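Local coordinates for ORF10 (Moritella marina, PDB 6RIW), which forms the ketosynthase-chain length factor didomain of a polyunsaturated fatty acid synthase and probably takes part in condensing acyl chains carried by acyl carrier protein, at residues A[560-563]-A[564-568]; A[676-679]-A[680-684]. One frame throughout, in Å; residues are numbered along the deposited sequence.

Contact 1 of 2, residues A[560-563]-A[564-568]; sequences VADN and AAKDG
Asp562 and Lys566 face each other one helical turn apart, at the C-terminal end of helix 552-567, and their ends meet in an i to i+4 salt bridge. Lys566 reaches back with its chain stretched out beyond CG, CG standing anti to its own carbonyl carbon (chi1 -74°). CG and CD pass over Asp562 O before CE and NZ arrive at the carboxylate, where Lys566 NZ is 3.2 Å from Asp562 OD2. Asp562 turns the other way about its first bond, CG anti to the backbone N (chi1 -169°), and this brings the carboxylate round to the lysine. The ammonium sits above the carboxylate plane, 37° out of it, and Lys566 CE rests 3.6 Å from the same Asp562 OD2. The other oxygen, OD1, is taken by Arg539 in a salt bridge and by Trp653 NE1, so that both oxygens of the carboxylate are held.

Beneath the pair run the i to i+4 backbone bonds, from Ala564 N to Val560 O at 2.9 Å through to Asp567 N to Asn563 O at 2.9 Å. Val560 and Ala564 pack on strand 741-752, while Ala561 and Ala565 touch helix 642-653 of the same second ketosynthase-family region. Asn563 and Asp567 carry their polar ends to other partners, Asp475 for the asparagine and Tyr762, His889 and Met474 N for the aspartate.

With Lys566 NZ also close to the Arg539 guanidinium, the buried Asp562 carboxylate is shared by two positive groups, which would be expected to favour its ionised form.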
loop_
_atom_site.group_PDB
_atom_site.type_symbol
_atom_site.label_atom_id
_atom_site.label_comp_id
_atom_site.label_asym_id
_atom_site.label_seq_id
_atom_site.Cartn_x
_atom_site.Cartn_y
_atom_site.Cartn_z
ATOM N N VAL A 560 -1.927 5.847 18.060
ATOM C CA VAL A 560 -1.619 4.589 18.746
ATOM C C VAL A 560 -0.132 4.272 18.644
ATOM O O VAL A 560 0.459 3.735 19.591
ATOM C CB VAL A 560 -2.488 3.413 18.244
ATOM C CG1 VAL A 560 -3.969 3.652 18.547
ATOM C CG2 VAL A 560 -2.265 3.107 16.730
ATOM N N ALA A 561 0.497 4.591 17.509
ATOM C CA ALA A 561 1.926 4.317 17.353
ATOM C C ALA A 561 2.747 5.156 18.320
ATOM O O ALA A 561 3.683 4.655 18.957
ATOM C CB ALA A 561 2.391 4.601 15.916
ATOM N N ASP A 562 2.400 6.437 18.441
ATOM C CA ASP A 562 3.069 7.327 19.391
ATOM C C ASP A 562 2.947 6.799 20.815
ATOM O O ASP A 562 3.930 6.767 21.563
ATOM C CB ASP A 562 2.462 8.729 19.286
ATOM C CG ASP A 562 3.267 9.785 20.049
ATOM O OD1 ASP A 562 4.501 9.852 19.885
ATOM O OD2 ASP A 562 2.638 10.559 20.799
ATOM N N ASN A 563 1.742 6.376 21.204
ATOM C CA ASN A 563 1.525 5.870 22.556
ATOM C C ASN A 563 2.285 4.569 22.792
ATOM O O ASN A 563 2.894 4.381 23.856
ATOM C CB ASN A 563 0.025 5.674 22.814
ATOM C CG ASN A 563 -0.707 6.987 22.975
ATOM O OD1 ASN A 563 -0.098 8.011 23.277
ATOM N ND2 ASN A 563 -2.017 6.966 22.779
ATOM N N ALA A 564 2.286 3.663 21.803
ATOM C CA ALA A 564 3.041 2.424 21.951
ATOM C C ALA A 564 4.544 2.704 22.080
ATOM O O ALA A 564 5.242 2.046 22.863
ATOM C CB ALA A 564 2.746 1.484 20.768
ATOM N N ALA A 565 5.052 3.688 21.327
ATOM C CA ALA A 565 6.475 4.020 21.387
ATOM C C ALA A 565 6.855 4.541 22.765
ATOM O O ALA A 565 7.905 4.176 23.311
ATOM C CB ALA A 565 6.824 5.053 20.315
ATOM N N LYS A 566 5.993 5.374 23.354
ATOM C CA LYS A 566 6.224 5.847 24.717
ATOM C C LYS A 566 6.159 4.704 25.719
ATOM O O LYS A 566 7.012 4.595 26.611
ATOM C CB LYS A 566 5.204 6.928 25.077
ATOM C CG LYS A 566 5.474 8.275 24.412
ATOM C CD LYS A 566 4.252 9.190 24.490
ATOM C CE LYS A 566 4.519 10.525 23.813
ATOM N NZ LYS A 566 3.275 11.341 23.815
ATOM N N ASP A 567 5.158 3.832 25.578
ATOM C CA ASP A 567 5.001 2.690 26.469
ATOM C C ASP A 567 6.197 1.751 26.382
ATOM O O ASP A 567 6.576 1.131 27.385
ATOM C CB ASP A 567 3.692 1.964 26.117
ATOM C CG ASP A 567 3.325 0.855 27.098
ATOM O OD1 ASP A 567 3.396 1.063 28.331
ATOM O OD2 ASP A 567 2.919 -0.234 26.631
ATOM N N GLY A 568 6.811 1.640 25.205
ATOM C CA GLY A 568 7.994 0.825 25.040
ATOM C C GLY A 568 9.305 1.484 25.410
ATOM O O GLY A 568 10.358 0.875 25.208
#

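Contact 2 of 2, residues A[676-679]-A[680-684]; sequences AENL and FQTSD
Ser683 and Thr682 fold their hydroxyls back onto the last turn of helix 668-682, each finding a carbonyl of the preceding turn. Ser683 OG is 2.8 Å from Leu679 O, with the hydroxyl as donor, and Thr682 OG1 gives a bond of 3.0 Å to Asn678 O, approaching from above the carbonyl plane. In both residues the oxygen stands between the backbone N and the carbonyl carbon (chi1 61° in Thr682 and 75° in Ser683), which turns it back to the helix. The accompanying amide bonds are weak: Thr682 N is 3.1 Å from Asn678 O, and Ser683 N is likewise 3.1 Å from Leu679 O. Each hydroxyl thus gives its carbonyl a further donor where the regular backbone pattern frays.

The turn before is more regular and tightly packed. Phe680 N bonds Ala676 O at 3.1 Å, and the ring brings Phe680 CD2 to 3.3 Å from that same Ala676 O. Ala676 and Phe680 pack on strand 687-694, while Leu679 meets Leu205 of helix 198-211.

Glu677 and Gln681 run side by side, their end groups turned 87° apart, but do not bond each other: Glu677 OE1 stays 3.7 Å from Gln681 OE1. Lys214 and Arg466 hold the buried Glu677, and Lys464 O takes Gln681 NE2. The solvent side is confined to Gln681 and Ser683, both partly exposed.

Hydroxyls bonding a carbonyl one turn back are a well-known pattern in α-helices, here used at the C-terminal end of a helix leading into strand 687-694 of the thiolase-like second ketosynthase-family region, probably the chain length factor.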
loop_
_atom_site.group_PDB
_atom_site.type_symbol
_atom_site.label_atom_id
_atom_site.label_comp_id
_atom_site.label_asym_id
_atom_site.label_seq_id
_atom_site.Cartn_x
_atom_site.Cartn_y
_atom_site.Cartn_z
ATOM N N ALA A 676 9.435 -7.998 10.683
ATOM C CA ALA A 676 10.204 -7.447 11.801
ATOM C C ALA A 676 11.290 -8.429 12.253
ATOM O O ALA A 676 12.449 -8.041 12.466
ATOM C CB ALA A 676 9.273 -7.089 12.956
ATOM N N GLU A 677 10.936 -9.710 12.386
ATOM C CA GLU A 677 11.954 -10.728 12.680
ATOM C C GLU A 677 13.095 -10.657 11.666
ATOM O O GLU A 677 14.282 -10.654 12.022
ATOM C CB GLU A 677 11.321 -12.123 12.673
ATOM C CG GLU A 677 12.320 -13.238 12.950
ATOM C CD GLU A 677 11.823 -14.628 12.575
ATOM O OE1 GLU A 677 11.927 -15.004 11.378
ATOM O OE2 GLU A 677 11.362 -15.361 13.486
ATOM N N ASN A 678 12.749 -10.560 10.389
ATOM C CA ASN A 678 13.784 -10.565 9.370
ATOM C C ASN A 678 14.639 -9.307 9.454
ATOM O O ASN A 678 15.856 -9.360 9.214
ATOM C CB ASN A 678 13.151 -10.700 7.995
ATOM C CG ASN A 678 13.951 -11.568 7.101
ATOM O OD1 ASN A 678 13.844 -12.801 7.147
ATOM N ND2 ASN A 678 14.778 -10.943 6.274
ATOM N N LEU A 679 14.027 -8.166 9.804
ATOM C CA LEU A 679 14.800 -6.930 9.916
ATOM C C LEU A 679 15.858 -7.033 11.015
ATOM O O LEU A 679 16.982 -6.533 10.866
ATOM C CB LEU A 679 13.864 -5.744 10.171
ATOM C CG LEU A 679 13.036 -5.272 8.962
ATOM C CD1 LEU A 679 12.120 -4.122 9.376
ATOM C CD2 LEU A 679 13.913 -4.831 7.788
ATOM N N PHE A 680 15.523 -7.677 12.129
ATOM C CA PHE A 680 16.510 -7.843 13.187
ATOM C C PHE A 680 17.620 -8.797 12.762
ATOM O O PHE A 680 18.771 -8.635 13.184
ATOM C CB PHE A 680 15.834 -8.325 14.466
ATOM C CG PHE A 680 14.969 -7.281 15.131
ATOM C CD1 PHE A 680 15.467 -6.031 15.430
ATOM C CD2 PHE A 680 13.654 -7.578 15.474
ATOM C CE1 PHE A 680 14.673 -5.071 16.065
ATOM C CE2 PHE A 680 12.845 -6.632 16.100
ATOM C CZ PHE A 680 13.357 -5.373 16.397
ATOM N N GLN A 681 17.312 -9.777 11.906
ATOM C CA GLN A 681 18.350 -10.698 11.451
ATOM C C GLN A 681 19.323 -10.046 10.478
ATOM O O GLN A 681 20.478 -10.477 10.384
ATOM C CB GLN A 681 17.724 -11.914 10.771
ATOM C CG GLN A 681 16.991 -12.857 11.706
ATOM C CD GLN A 681 16.452 -14.047 10.960
ATOM O OE1 GLN A 681 15.340 -14.007 10.453
ATOM N NE2 GLN A 681 17.252 -15.097 10.846
ATOM N N THR A 682 18.874 -9.058 9.701
ATOM C CA THR A 682 19.654 -8.595 8.559
ATOM C C THR A 682 20.147 -7.162 8.686
ATOM O O THR A 682 20.838 -6.685 7.778
ATOM C CB THR A 682 18.849 -8.725 7.255
ATOM O OG1 THR A 682 17.669 -7.911 7.323
ATOM C CG2 THR A 682 18.434 -10.160 7.020
ATOM N N SER A 683 19.829 -6.459 9.766
ATOM C CA SER A 683 20.199 -5.055 9.872
ATOM C C SER A 683 20.491 -4.757 11.330
ATOM O O SER A 683 20.398 -5.639 12.190
ATOM C CB SER A 683 19.099 -4.127 9.331
ATOM O OG SER A 683 18.017 -4.041 10.240
ATOM N N ASP A 684 20.859 -3.506 11.607
ATOM C CA ASP A 684 21.169 -3.065 12.964
ATOM C C ASP A 684 20.018 -2.309 13.614
ATOM O O ASP A 684 20.215 -1.669 14.657
ATOM C CB ASP A 684 22.426 -2.190 12.964
ATOM C CG ASP A 684 23.626 -2.923 12.413
ATOM O OD1 ASP A 684 23.763 -4.137 12.707
ATOM O OD2 ASP A 684 24.419 -2.288 11.675
#

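Overall arrangement
Both contacts are final turns of helices in the second ketosynthase-like region of the didomain, and they follow one another along the chain. The centres of contacts 1 and 2 are 21 Å apart, and the nearest atoms of contacts 1 and 2 are about 11 Å apart, so the two do not touch. Helix 552-567 leads toward strand 576-581 and helix 668-682 toward strand 687-694, two strands that pair in parallel. Contact 1 is away from the magnesium site, whereas contact 2 faces the first ketosynthase-like region: the Thr682 side chain comes about 4 Å from that of Met1, a residue of the magnesium site, and about 11 Å from the bound magnesium ion itself.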